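Local coordinates for protein dephospho-CoA kinase (Mycobacterium paratuberculosis, PDB 6N39) that probably phosphorylates the 3'-hydroxyl group of dephospho-coenzyme A with ATP to complete coenzyme A synthesis, and carries a UPF0157 domain involved in its proper folding, at residues F29-A34 and E189-A194; V116-P121 and P130-V135; V253-L258 and F264-V269; I274-E277 and A281-E284; G350-L355 and R403-A408. All blocks are in the same frame, centred on the assembly; numbering follows the deposited sequence.

Contact 1. Residues F29-A34 and E189-A194; sequences FAQCGA and ELVQRA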
# COMPACT_ATOMS: atom_id res chain seq x y z
N PHE A 29 -14.76 -7.44 -11.62
CA PHE A 29 -14.29 -8.11 -10.41
C PHE A 29 -15.43 -8.88 -9.74
O PHE A 29 -15.23 -9.99 -9.24
CB PHE A 29 -13.65 -7.12 -9.45
CG PHE A 29 -12.27 -6.68 -9.85
CD1 PHE A 29 -11.33 -7.61 -10.29
CD2 PHE A 29 -11.90 -5.34 -9.78
CE1 PHE A 29 -10.05 -7.21 -10.66
CE2 PHE A 29 -10.62 -4.94 -10.15
CZ PHE A 29 -9.70 -5.87 -10.59
N ALA A 30 -16.65 -8.31 -9.74
CA ALA A 30 -17.78 -9.04 -9.17
C ALA A 30 -18.03 -10.35 -9.92
O ALA A 30 -18.46 -11.35 -9.33
CB ALA A 30 -19.05 -8.17 -9.20
N GLN A 31 -17.79 -10.35 -11.22
CA GLN A 31 -17.91 -11.57 -12.00
C GLN A 31 -16.82 -12.57 -11.63
O GLN A 31 -16.96 -13.76 -11.94
CB GLN A 31 -17.86 -11.26 -13.49
CG GLN A 31 -19.09 -10.49 -13.97
CD GLN A 31 -18.93 -9.96 -15.38
OE1 GLN A 31 -19.14 -8.77 -15.64
NE2 GLN A 31 -18.55 -10.84 -16.30
N CYS A 32 -15.74 -12.12 -11.01
CA CYS A 32 -14.79 -13.08 -10.43
C CYS A 32 -15.16 -13.56 -9.03
O CYS A 32 -14.42 -14.38 -8.47
CB CYS A 32 -13.40 -12.48 -10.36
SG CYS A 32 -12.74 -12.17 -11.98
N GLY A 33 -16.24 -13.06 -8.44
CA GLY A 33 -16.63 -13.44 -7.10
C GLY A 33 -16.26 -12.45 -6.00
O GLY A 33 -16.45 -12.77 -4.82
N ALA A 34 -15.76 -11.26 -6.35
CA ALA A 34 -15.49 -10.24 -5.34
C ALA A 34 -16.78 -9.64 -4.78
O ALA A 34 -17.84 -9.65 -5.43
CB ALA A 34 -14.63 -9.13 -5.93
N GLU A 189 -12.28 -7.08 -23.40
CA GLU A 189 -10.87 -6.95 -23.03
C GLU A 189 -10.72 -6.54 -21.57
O GLU A 189 -9.81 -7.01 -20.88
CB GLU A 189 -10.17 -5.94 -23.93
CG GLU A 189 -9.78 -6.52 -25.27
CD GLU A 189 -9.37 -5.46 -26.28
OE1 GLU A 189 -9.88 -4.33 -26.19
OE2 GLU A 189 -8.54 -5.77 -27.16
N LEU A 190 -11.61 -5.66 -21.09
CA LEU A 190 -11.58 -5.28 -19.68
C LEU A 190 -11.90 -6.48 -18.79
O LEU A 190 -11.23 -6.69 -17.78
CB LEU A 190 -12.57 -4.14 -19.42
CG LEU A 190 -12.69 -3.62 -17.98
CD1 LEU A 190 -11.38 -3.04 -17.47
CD2 LEU A 190 -13.81 -2.57 -17.87
N VAL A 191 -12.92 -7.26 -19.14
CA VAL A 191 -13.25 -8.44 -18.33
C VAL A 191 -12.05 -9.38 -18.27
O VAL A 191 -11.71 -9.92 -17.20
CB VAL A 191 -14.50 -9.15 -18.89
CG1 VAL A 191 -14.64 -10.57 -18.32
CG2 VAL A 191 -15.78 -8.30 -18.62
N GLN A 192 -11.39 -9.60 -19.41
CA GLN A 192 -10.22 -10.47 -19.45
C GLN A 192 -9.09 -9.93 -18.58
O GLN A 192 -8.45 -10.67 -17.83
CB GLN A 192 -9.76 -10.63 -20.90
CG GLN A 192 -8.56 -11.57 -21.08
CD GLN A 192 -8.14 -11.65 -22.53
OE1 GLN A 192 -8.26 -10.67 -23.27
NE2 GLN A 192 -7.66 -12.82 -22.95
N ARG A 193 -8.81 -8.62 -18.70
CA ARG A 193 -7.74 -8.02 -17.91
C ARG A 193 -8.02 -8.12 -16.42
O ARG A 193 -7.13 -8.45 -15.62
CB ARG A 193 -7.56 -6.56 -18.34
CG ARG A 193 -6.40 -5.85 -17.68
CD ARG A 193 -5.07 -6.34 -18.24
NE ARG A 193 -3.95 -5.78 -17.47
CZ ARG A 193 -3.20 -6.48 -16.63
NH1 ARG A 193 -3.43 -7.78 -16.45
NH2 ARG A 193 -2.21 -5.90 -15.97
N ALA A 194 -9.27 -7.84 -16.02
CA ALA A 194 -9.64 -7.94 -14.61
C ALA A 194 -9.48 -9.37 -14.10
O ALA A 194 -8.99 -9.58 -12.98
CB ALA A 194 -11.08 -7.45 -14.40
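Phe29 and Ala194 make the apolar contact here: CE1 of the Phe29 ring lies 3.9 Å from CB of Ala194, and CD1 of Phe29 is 4.1 Å from the same methyl. The ring gets there because CG lies beside the backbone N and opposite the carbonyl carbon (chi1 -76°), which swings one ortho-meta side over to the second helix although the CA of Phe29 stays 6.3 Å from that of Ala194.

The same ring atom, CE1 of Phe29, also comes 3.5 Å from Ala194 O, obliquely to the ring. Apart from this pair, the amide nitrogen NE2 of Gln31 makes a loose van der Waals approach to CG1 of Val191 at 4.4 Å, between two exposed side chains. No hydrogen bond joins the two segments. Within the P-loop kinase fold the contact pairs helix 22-31, whose first turn carries the last of the predicted ATP-binding residues, with helix 187-210, which follows strand 179-182, an outermost strand of the parallel sheet. Ala194 also packs on Leu25 and Ala28, and Phe29 on Trp198 and Ile202.

Backbone bonds fix the end of helix 22-31. Gly33, at a phi of 100°, completes a Schellman motif: Gly33 N donates to Ala30 O at 2.9 Å and Ala34 N to Phe29 O at 3.2 Å, turning the chain toward strand 35-38.

Contact 2. Residues V116-P121 and P130-V135; sequences VVEDIP and PLFPLV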
# COMPACT_ATOMS: atom_id res chain seq x y z
N VAL A 116 -13.09 -7.87 -0.56
CA VAL A 116 -13.99 -6.72 -0.60
C VAL A 116 -13.36 -5.66 -1.50
O VAL A 116 -12.25 -5.20 -1.23
CB VAL A 116 -14.26 -6.15 0.80
CG1 VAL A 116 -15.16 -4.91 0.73
CG2 VAL A 116 -14.90 -7.21 1.69
N VAL A 117 -14.07 -5.26 -2.55
CA VAL A 117 -13.62 -4.19 -3.42
C VAL A 117 -14.45 -2.95 -3.13
O VAL A 117 -15.68 -2.96 -3.30
CB VAL A 117 -13.73 -4.59 -4.90
CG1 VAL A 117 -13.35 -3.40 -5.81
CG2 VAL A 117 -12.83 -5.78 -5.18
N GLU A 118 -13.81 -1.87 -2.69
CA GLU A 118 -14.50 -0.64 -2.31
C GLU A 118 -14.31 0.43 -3.38
O GLU A 118 -13.19 0.91 -3.60
CB GLU A 118 -14.01 -0.14 -0.96
CG GLU A 118 -14.00 -1.21 0.11
CD GLU A 118 -14.16 -0.63 1.51
OE1 GLU A 118 -14.97 0.31 1.67
OE2 GLU A 118 -13.49 -1.13 2.44
N ASP A 119 -15.41 0.83 -4.01
CA ASP A 119 -15.42 1.89 -5.01
C ASP A 119 -15.48 3.23 -4.30
O ASP A 119 -16.51 3.59 -3.71
CB ASP A 119 -16.61 1.69 -5.95
CG ASP A 119 -16.63 2.68 -7.12
OD1 ASP A 119 -16.17 3.84 -6.96
OD2 ASP A 119 -17.14 2.29 -8.19
N ILE A 120 -14.39 3.98 -4.36
CA ILE A 120 -14.29 5.26 -3.67
C ILE A 120 -13.87 6.31 -4.69
O ILE A 120 -12.68 6.40 -5.05
CB ILE A 120 -13.32 5.16 -2.49
CG1 ILE A 120 -13.85 4.10 -1.53
CG2 ILE A 120 -13.16 6.51 -1.80
CD1 ILE A 120 -12.84 3.53 -0.65
N PRO A 121 -14.80 7.11 -5.21
CA PRO A 121 -14.46 7.98 -6.35
C PRO A 121 -13.47 9.09 -6.01
O PRO A 121 -12.75 9.53 -6.92
CB PRO A 121 -15.82 8.56 -6.77
CG PRO A 121 -16.73 8.34 -5.59
CD PRO A 121 -16.24 7.09 -4.93
N PRO A 130 -3.49 5.07 1.34
CA PRO A 130 -2.75 4.32 2.37
C PRO A 130 -3.65 3.53 3.32
O PRO A 130 -3.14 2.67 4.05
CB PRO A 130 -1.98 5.42 3.13
CG PRO A 130 -1.83 6.52 2.11
CD PRO A 130 -3.18 6.51 1.43
N LEU A 131 -4.96 3.80 3.33
CA LEU A 131 -5.88 2.97 4.08
C LEU A 131 -5.98 1.55 3.53
O LEU A 131 -6.47 0.67 4.24
CB LEU A 131 -7.29 3.59 4.08
CG LEU A 131 -7.46 5.02 4.57
CD1 LEU A 131 -8.91 5.51 4.35
CD2 LEU A 131 -7.08 5.13 6.02
N PHE A 132 -5.51 1.29 2.30
CA PHE A 132 -5.79 -0.03 1.73
C PHE A 132 -4.52 -0.85 1.54
O PHE A 132 -3.46 -0.31 1.25
CB PHE A 132 -6.51 0.09 0.39
CG PHE A 132 -7.87 0.73 0.48
CD1 PHE A 132 -9.00 -0.05 0.70
CD2 PHE A 132 -8.01 2.09 0.39
CE1 PHE A 132 -10.24 0.53 0.82
CE2 PHE A 132 -9.25 2.68 0.50
CZ PHE A 132 -10.36 1.90 0.71
N PRO A 133 -4.62 -2.18 1.67
CA PRO A 133 -3.49 -3.05 1.32
C PRO A 133 -3.19 -3.10 -0.17
O PRO A 133 -2.11 -3.57 -0.56
CB PRO A 133 -3.92 -4.44 1.84
CG PRO A 133 -5.38 -4.34 2.15
CD PRO A 133 -5.74 -2.88 2.33
N LEU A 134 -4.11 -2.63 -1.02
CA LEU A 134 -3.96 -2.70 -2.46
C LEU A 134 -4.96 -1.73 -3.09
O LEU A 134 -6.12 -1.70 -2.68
CB LEU A 134 -4.22 -4.11 -2.96
CG LEU A 134 -3.92 -4.44 -4.42
CD1 LEU A 134 -2.42 -4.57 -4.62
CD2 LEU A 134 -4.63 -5.73 -4.79
N VAL A 135 -4.52 -0.96 -4.08
CA VAL A 135 -5.37 0.00 -4.76
C VAL A 135 -5.30 -0.26 -6.26
O VAL A 135 -4.20 -0.36 -6.83
CB VAL A 135 -4.95 1.46 -4.43
CG1 VAL A 135 -5.77 2.46 -5.23
CG2 VAL A 135 -5.11 1.75 -2.92
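Phe132 reaches across to strand 115-119 and meets both Glu118 and Ile120 with the far end of its ring. From CB the chain turns so that CG lies opposite the carbonyl carbon (chi1 -64°), and a chi2 of -90° stands the ring across the CA-CB-CG plane. One side of the ring then leads to CE1, which is 4.0 Å from OE2 of Glu118. This oxygen lies at the ring edge, near its plane, and the carboxylate is turned 88° from the ring. The oxygen's strong partners are other groups, because OE2 forms salt bridges with Arg11 and Arg103, and Arg11 also packs on Phe132. On the other side CE2 is 3.9 Å from CD1 of Ile120, and at the tip CZ comes within 3.3 Å of that methyl, a tight carbon-carbon approach made obliquely to the ring. Ile120 and Phe132 extend toward each other from opposing directions. Glu118 and Phe132 are buried. The following residue of the strand, Asp119, bridges to Lys22 of the predicted ATP site, and Ile120 O bonds to Thr15 OG1. The arrangement is that of a P-loop kinase core, in which strand 115-119 runs beside strand 10-16 in a parallel sheet of order 2-3-1-4-5.

Contact 3. Residues V253-L258 and F264-V269; sequences VGSTAL and FAAKDV. With ACT (acetate ion), chain C; ACT (acetate ion), chain G.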
# COMPACT_ATOMS: atom_id res chain seq x y z
N VAL A 253 14.81 1.05 3.09
CA VAL A 253 16.20 0.69 3.35
C VAL A 253 16.64 -0.38 2.36
O VAL A 253 15.87 -0.84 1.52
CB VAL A 253 16.41 0.22 4.80
CG1 VAL A 253 16.05 1.34 5.78
CG2 VAL A 253 15.54 -1.03 5.08
N GLY A 254 17.90 -0.80 2.48
CA GLY A 254 18.38 -1.89 1.66
C GLY A 254 18.72 -1.46 0.24
O GLY A 254 18.74 -0.27 -0.11
N SER A 255 18.98 -2.47 -0.59
CA SER A 255 19.53 -2.21 -1.93
C SER A 255 18.56 -1.45 -2.83
O SER A 255 19.01 -0.68 -3.69
CB SER A 255 19.93 -3.51 -2.62
OG SER A 255 21.21 -3.93 -2.21
N THR A 256 17.24 -1.67 -2.68
CA THR A 256 16.32 -0.94 -3.55
C THR A 256 16.20 0.53 -3.16
O THR A 256 15.61 1.29 -3.92
CB THR A 256 14.92 -1.57 -3.59
OG1 THR A 256 14.28 -1.46 -2.32
CG2 THR A 256 14.97 -3.05 -4.01
N ALA A 257 16.76 0.95 -2.02
CA ALA A 257 16.73 2.35 -1.61
C ALA A 257 17.92 3.16 -2.12
O ALA A 257 17.95 4.38 -1.92
CB ALA A 257 16.67 2.47 -0.08
N LEU A 258 18.90 2.54 -2.75
CA LEU A 258 20.02 3.30 -3.28
C LEU A 258 19.61 4.10 -4.51
O LEU A 258 18.69 3.70 -5.23
CB LEU A 258 21.18 2.37 -3.63
CG LEU A 258 21.68 1.53 -2.46
CD1 LEU A 258 22.79 0.59 -2.90
CD2 LEU A 258 22.16 2.44 -1.33
N PHE A 264 24.32 -1.03 -11.39
CA PHE A 264 24.10 -1.75 -10.14
C PHE A 264 23.07 -2.86 -10.38
O PHE A 264 22.60 -3.07 -11.50
CB PHE A 264 23.65 -0.76 -9.05
CG PHE A 264 23.71 -1.31 -7.65
CD1 PHE A 264 24.92 -1.72 -7.09
CD2 PHE A 264 22.57 -1.40 -6.88
CE1 PHE A 264 24.97 -2.22 -5.80
CE2 PHE A 264 22.61 -1.90 -5.58
CZ PHE A 264 23.82 -2.31 -5.04
N ALA A 265 22.69 -3.58 -9.32
CA ALA A 265 21.78 -4.71 -9.43
C ALA A 265 21.36 -5.15 -8.04
O ALA A 265 22.12 -5.02 -7.08
CB ALA A 265 22.43 -5.88 -10.19
N ALA A 266 20.14 -5.68 -7.94
CA ALA A 266 19.59 -6.06 -6.65
C ALA A 266 18.50 -7.09 -6.83
O ALA A 266 17.92 -7.22 -7.91
CB ALA A 266 19.04 -4.84 -5.89
N LYS A 267 18.24 -7.84 -5.76
CA LYS A 267 17.07 -8.71 -5.71
C LYS A 267 15.81 -7.85 -5.69
O LYS A 267 15.78 -6.78 -5.08
CB LYS A 267 17.18 -9.58 -4.45
CG LYS A 267 16.33 -10.82 -4.41
CD LYS A 267 16.50 -11.50 -3.05
CE LYS A 267 15.44 -12.57 -2.81
NZ LYS A 267 15.32 -12.91 -1.36
N ASP A 268 14.75 -8.29 -6.38
CA ASP A 268 13.55 -7.46 -6.50
C ASP A 268 12.61 -7.68 -5.30
O ASP A 268 11.52 -8.24 -5.39
CB ASP A 268 12.83 -7.71 -7.83
CG ASP A 268 11.82 -6.58 -8.17
OD1 ASP A 268 11.39 -5.85 -7.26
OD2 ASP A 268 11.45 -6.44 -9.35
N VAL A 269 13.07 -7.19 -4.16
CA VAL A 269 12.25 -7.17 -2.95
C VAL A 269 12.54 -5.85 -2.25
O VAL A 269 13.69 -5.44 -2.13
CB VAL A 269 12.54 -8.39 -2.05
CG1 VAL A 269 14.02 -8.57 -1.86
CG2 VAL A 269 11.81 -8.27 -0.71
C ACT C . 20.24 -5.12 1.13
O ACT C . 21.14 -4.91 0.27
OXT ACT C . 18.99 -5.02 0.98
CH3 ACT C . 20.72 -5.59 2.57
C ACT G . 20.17 -8.07 -2.48
O ACT G . 20.80 -9.18 -2.45
OXT ACT G . 19.94 -7.29 -3.47
CH3 ACT G . 19.61 -7.58 -1.10
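Ser255 and Ala266 face each other at the closest backbone approach, with CA atoms 6.1 Å apart and their CB atoms at 3.6 Å. On one side of this pair Leu258 CD1 lies 3.7 Å from CE2 of Phe264, the two side chains crossing at about a right angle, while OG of Ser255 stands at the edge of the same ring. On the other side CG2 of Thr256 comes 3.3 Å from Val269 O; with chi1 at 67° its OG1 lies between the backbone N and carbonyl carbon and bonds to His252. No hydrogen bond spans the two segments.

Two acetates, probably from the crystallisation liquor, occupy the next layer. The first takes Ser255 N on OXT at 3.0 Å and Ser255 OG on its other oxygen at 2.7 Å. The second takes Lys267 N on OXT at 2.9 Å, in a fairly straight bond of 166°. Between them the ions also bond to Tyr371, Lys375, Tyr389 and Lys393, and Lys375 NZ in addition holds Ser255 OG and Ala265 O.

Gly254, with a phi of 79°, brings the chain close under the first acetate. A Gly-Ser pair directly after strand 249-253, facing an anion and lysines, is consistent with the phosphate-binding turn of the nucleotidyltransferase fold, to whose clan GrpB proteins belong.

Contact 4. Residues I274-E277 and A281-E284; sequences ITVE and AADE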
# COMPACT_ATOMS: atom_id res chain seq x y z
N ILE A 274 10.36 -0.30 10.11
CA ILE A 274 9.57 0.43 11.09
C ILE A 274 10.36 0.49 12.38
O ILE A 274 10.72 -0.56 12.95
CB ILE A 274 8.21 -0.25 11.32
CG1 ILE A 274 7.42 -0.40 10.01
CG2 ILE A 274 7.41 0.51 12.37
CD1 ILE A 274 6.13 -1.23 10.18
N THR A 275 10.64 1.71 12.86
CA THR A 275 11.29 1.90 14.14
C THR A 275 10.23 2.03 15.23
O THR A 275 9.31 2.85 15.10
CB THR A 275 12.18 3.16 14.12
OG1 THR A 275 13.26 2.97 13.20
CG2 THR A 275 12.77 3.42 15.48
N VAL A 276 10.33 1.21 16.28
CA VAL A 276 9.38 1.23 17.39
C VAL A 276 10.14 1.52 18.67
O VAL A 276 11.37 1.56 18.69
CB VAL A 276 8.58 -0.09 17.52
CG1 VAL A 276 7.75 -0.34 16.26
CG2 VAL A 276 9.54 -1.28 17.78
N GLU A 277 9.39 1.72 19.75
CA GLU A 277 10.06 2.07 21.00
C GLU A 277 10.45 0.86 21.84
O GLU A 277 11.28 1.01 22.74
CB GLU A 277 9.18 3.02 21.82
CG GLU A 277 8.22 2.35 22.75
CD GLU A 277 7.39 3.35 23.54
OE1 GLU A 277 6.25 3.01 23.92
OE2 GLU A 277 7.88 4.48 23.78
N ALA A 281 5.83 -3.12 21.75
CA ALA A 281 5.10 -2.37 20.73
C ALA A 281 5.12 -3.10 19.38
O ALA A 281 4.09 -3.19 18.68
CB ALA A 281 5.71 -0.97 20.60
N ALA A 282 6.29 -3.64 19.01
CA ALA A 282 6.36 -4.46 17.81
C ALA A 282 5.34 -5.59 17.86
O ALA A 282 4.67 -5.89 16.87
CB ALA A 282 7.77 -5.03 17.64
N ASP A 283 5.20 -6.22 19.02
CA ASP A 283 4.27 -7.34 19.12
C ASP A 283 2.82 -6.87 19.03
O ASP A 283 1.95 -7.61 18.56
CB ASP A 283 4.53 -8.13 20.41
CG ASP A 283 5.78 -9.03 20.29
OD1 ASP A 283 6.20 -9.34 19.16
OD2 ASP A 283 6.33 -9.45 21.32
N GLU A 284 2.55 -5.63 19.45
CA GLU A 284 1.21 -5.07 19.24
C GLU A 284 0.91 -4.85 17.76
O GLU A 284 -0.25 -4.66 17.39
CB GLU A 284 1.07 -3.73 19.98
CG GLU A 284 1.03 -3.84 21.50
CD GLU A 284 0.92 -2.47 22.20
OE1 GLU A 284 0.82 -1.43 21.51
OE2 GLU A 284 0.94 -2.45 23.44
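The CA of Val276, last residue of strand 270-276, lies 6.5 Å from the CA of Ala282, on the helix that follows, and the CA of Ala281 lies at nearly the same distance. The chain therefore folds back on itself within a few residues, and the short helix 279-284 settles against the strand end it has just left.

The side-chain contact is made by one valine and two alanines. CG2 of Val276 touches CB of Ala282 at 4.1 Å, and CB of Val276 faces CB of Ala281 at 4.3 Å. These are ordinary van der Waals separations, without compression. The torsion explains how the work is divided: at a chi1 of -62°, CG2 occupies the place between the backbone N and the carbonyl carbon and leans to Ala282, whereas CG1 lies opposite the carbonyl carbon. Only a methyl stands at each of the two touching helix positions, which is consistent with the close backbones. Neither hydrogen bonds nor charges link the segments. A bond from Ala281 N to Ser278 OG ties the start of the helix to the turn instead, and the acidic residues of the helix face other partners, Asp283 pairing with Arg328 and Arg296, and Glu284 with Arg246.

Strand 270-276 lies between strand 249-253, antiparallel to it, and strand 339-345, parallel to it. Ile343 of the latter touches both Val276 and Ala282, so that the short helix packs against side chains of the two central strands. Leu285 also packs on Val276, while the neighbouring Thr275 bonds to Gln351 of helix 349-363.

Contact 5. Residues G350-L355 and R403-A408; sequences GQQFAL and RAWDWA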
# COMPACT_ATOMS: atom_id res chain seq x y z
N GLY A 350 20.85 -2.84 15.21
CA GLY A 350 20.28 -3.19 13.91
C GLY A 350 19.44 -2.07 13.32
O GLY A 350 19.46 -1.83 12.10
N GLN A 351 18.68 -1.38 14.18
CA GLN A 351 17.90 -0.21 13.77
C GLN A 351 18.80 0.89 13.20
O GLN A 351 18.46 1.54 12.20
CB GLN A 351 17.11 0.30 14.98
CG GLN A 351 16.07 1.41 14.70
CD GLN A 351 16.68 2.80 14.80
OE1 GLN A 351 17.68 3.01 15.48
NE2 GLN A 351 16.05 3.77 14.13
N GLN A 352 19.95 1.12 13.83
CA GLN A 352 20.84 2.17 13.33
C GLN A 352 21.52 1.75 12.03
O GLN A 352 21.59 2.53 11.08
CB GLN A 352 21.88 2.50 14.41
CG GLN A 352 21.24 2.97 15.71
CD GLN A 352 21.11 4.47 15.74
OE1 GLN A 352 22.11 5.17 15.70
NE2 GLN A 352 19.86 4.97 15.78
N PHE A 353 21.98 0.50 11.98
CA PHE A 353 22.73 0.02 10.83
C PHE A 353 21.87 -0.00 9.56
O PHE A 353 22.38 0.28 8.47
CB PHE A 353 23.29 -1.38 11.11
CG PHE A 353 24.18 -1.89 10.02
CD1 PHE A 353 25.21 -1.09 9.51
CD2 PHE A 353 23.99 -3.16 9.48
CE1 PHE A 353 26.03 -1.54 8.50
CE2 PHE A 353 24.82 -3.63 8.47
CZ PHE A 353 25.85 -2.82 7.97
N ALA A 354 20.58 -0.33 9.68
CA ALA A 354 19.74 -0.36 8.47
C ALA A 354 19.69 1.01 7.79
O ALA A 354 19.67 1.10 6.55
CB ALA A 354 18.32 -0.85 8.81
N LEU A 355 19.66 2.09 8.58
CA LEU A 355 19.66 3.44 8.02
C LEU A 355 21.06 3.84 7.53
O LEU A 355 21.23 4.43 6.44
CB LEU A 355 19.15 4.42 9.10
CG LEU A 355 17.74 4.16 9.67
CD1 LEU A 355 17.42 5.09 10.81
CD2 LEU A 355 16.65 4.30 8.59
N ARG A 403 33.27 -0.91 8.30
CA ARG A 403 33.62 0.21 7.43
C ARG A 403 32.55 1.28 7.46
O ARG A 403 32.86 2.47 7.51
CB ARG A 403 33.84 -0.28 6.00
CG ARG A 403 35.13 -1.08 5.79
CD ARG A 403 34.93 -2.11 4.69
NE ARG A 403 34.77 -1.49 3.38
CZ ARG A 403 34.32 -2.13 2.30
NH1 ARG A 403 33.97 -3.41 2.38
NH2 ARG A 403 34.22 -1.49 1.14
N ALA A 404 31.28 0.87 7.40
CA ALA A 404 30.19 1.82 7.51
C ALA A 404 30.30 2.63 8.79
O ALA A 404 30.13 3.85 8.78
CB ALA A 404 28.84 1.09 7.45
N TRP A 405 30.60 1.97 9.91
CA TRP A 405 30.68 2.73 11.15
C TRP A 405 31.94 3.59 11.21
O TRP A 405 31.92 4.66 11.83
CB TRP A 405 30.56 1.79 12.36
CG TRP A 405 29.10 1.53 12.64
CD1 TRP A 405 28.40 0.37 12.40
CD2 TRP A 405 28.15 2.47 13.17
NE1 TRP A 405 27.07 0.54 12.75
CE2 TRP A 405 26.90 1.81 13.23
CE3 TRP A 405 28.24 3.79 13.62
CZ2 TRP A 405 25.76 2.44 13.73
CZ3 TRP A 405 27.10 4.41 14.10
CH2 TRP A 405 25.88 3.73 14.15
N ASP A 406 33.02 3.17 10.55
CA ASP A 406 34.18 4.05 10.43
C ASP A 406 33.81 5.33 9.68
O ASP A 406 34.18 6.44 10.08
CB ASP A 406 35.32 3.33 9.71
CG ASP A 406 36.24 2.61 10.65
OD1 ASP A 406 36.30 2.99 11.83
OD2 ASP A 406 36.92 1.65 10.21
N TRP A 407 33.09 5.17 8.57
CA TRP A 407 32.62 6.32 7.81
C TRP A 407 31.69 7.19 8.65
O TRP A 407 31.75 8.42 8.58
CB TRP A 407 31.92 5.84 6.53
CG TRP A 407 31.30 6.93 5.71
CD1 TRP A 407 31.93 7.70 4.77
CD2 TRP A 407 29.95 7.38 5.77
NE1 TRP A 407 31.04 8.60 4.23
CE2 TRP A 407 29.81 8.42 4.83
CE3 TRP A 407 28.83 7.00 6.52
CZ2 TRP A 407 28.60 9.09 4.62
CZ3 TRP A 407 27.63 7.66 6.30
CH2 TRP A 407 27.53 8.69 5.37
N ALA A 408 30.81 6.56 9.43
CA ALA A 408 29.88 7.32 10.27
C ALA A 408 30.64 8.13 11.31
O ALA A 408 30.30 9.29 11.56
CB ALA A 408 28.89 6.38 10.95
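Gln352 and Phe353 meet Ala404 and Trp405 where two helices of the UPF0157 region cross almost at right angles, the segment axes lying 80° apart with a closest approach of 11.2 Å. That wide spacing is bridged by aromatic side chains. Gln351 comes first in the sequence and acts indirectly: its OE1 accepts NE2 of Gln352 at 2.9 Å, in a nearly straight bond, in the carbonyl plane and on a lone pair. A bend at chi2 (-92°) carries the amide of Gln352 back to Gln351, and its OE1 bonds to Thr312 OG1, while the apolar root of the side chain does the touching. CB of Gln352 stands at the edge of the Trp405 indole, in its plane, 3.9 Å from CZ2. Phe353 follows, its CG swung opposite the backbone N (chi1 -175°), which sends the ring out toward the second helix. CE1 of Phe353 meets the methyl of Ala404 at 4.0 Å, the methyl lying in the ring plane at the edge. Tyr401, one turn before Trp405, packs edge-to-face with both aromatic rings. CD1 of Phe353 lies 4.1 Å from NE1 of Trp405, the two side chains meeting at a slant.

How the contacts relate
Contacts 1 and 2 belong to the kinase part and touch through Ala34 CB and Val117 CG2 at 3.9 Å; contacts 3, 4 and 5 belong to the UPF0157 region. Contacts 2, 4 and 5 are buried, whereas contact 1 is partly open, with Gln31 and Val191 exposed, and contact 3 is partly buried and borders two acetates. No hydrogen bond crosses any of the five pairs of segments, but the chemistry differs: aromatic rings carry contacts 1, 2 and 5, one valine meets two alanines in contact 4, and contact 3 combines apolar packing with anion binding. Helix 349-363 joins the last three, as Leu355 packs on Val253 of contact 3 and Gln351 probably bonds to Thr275 of contact 4.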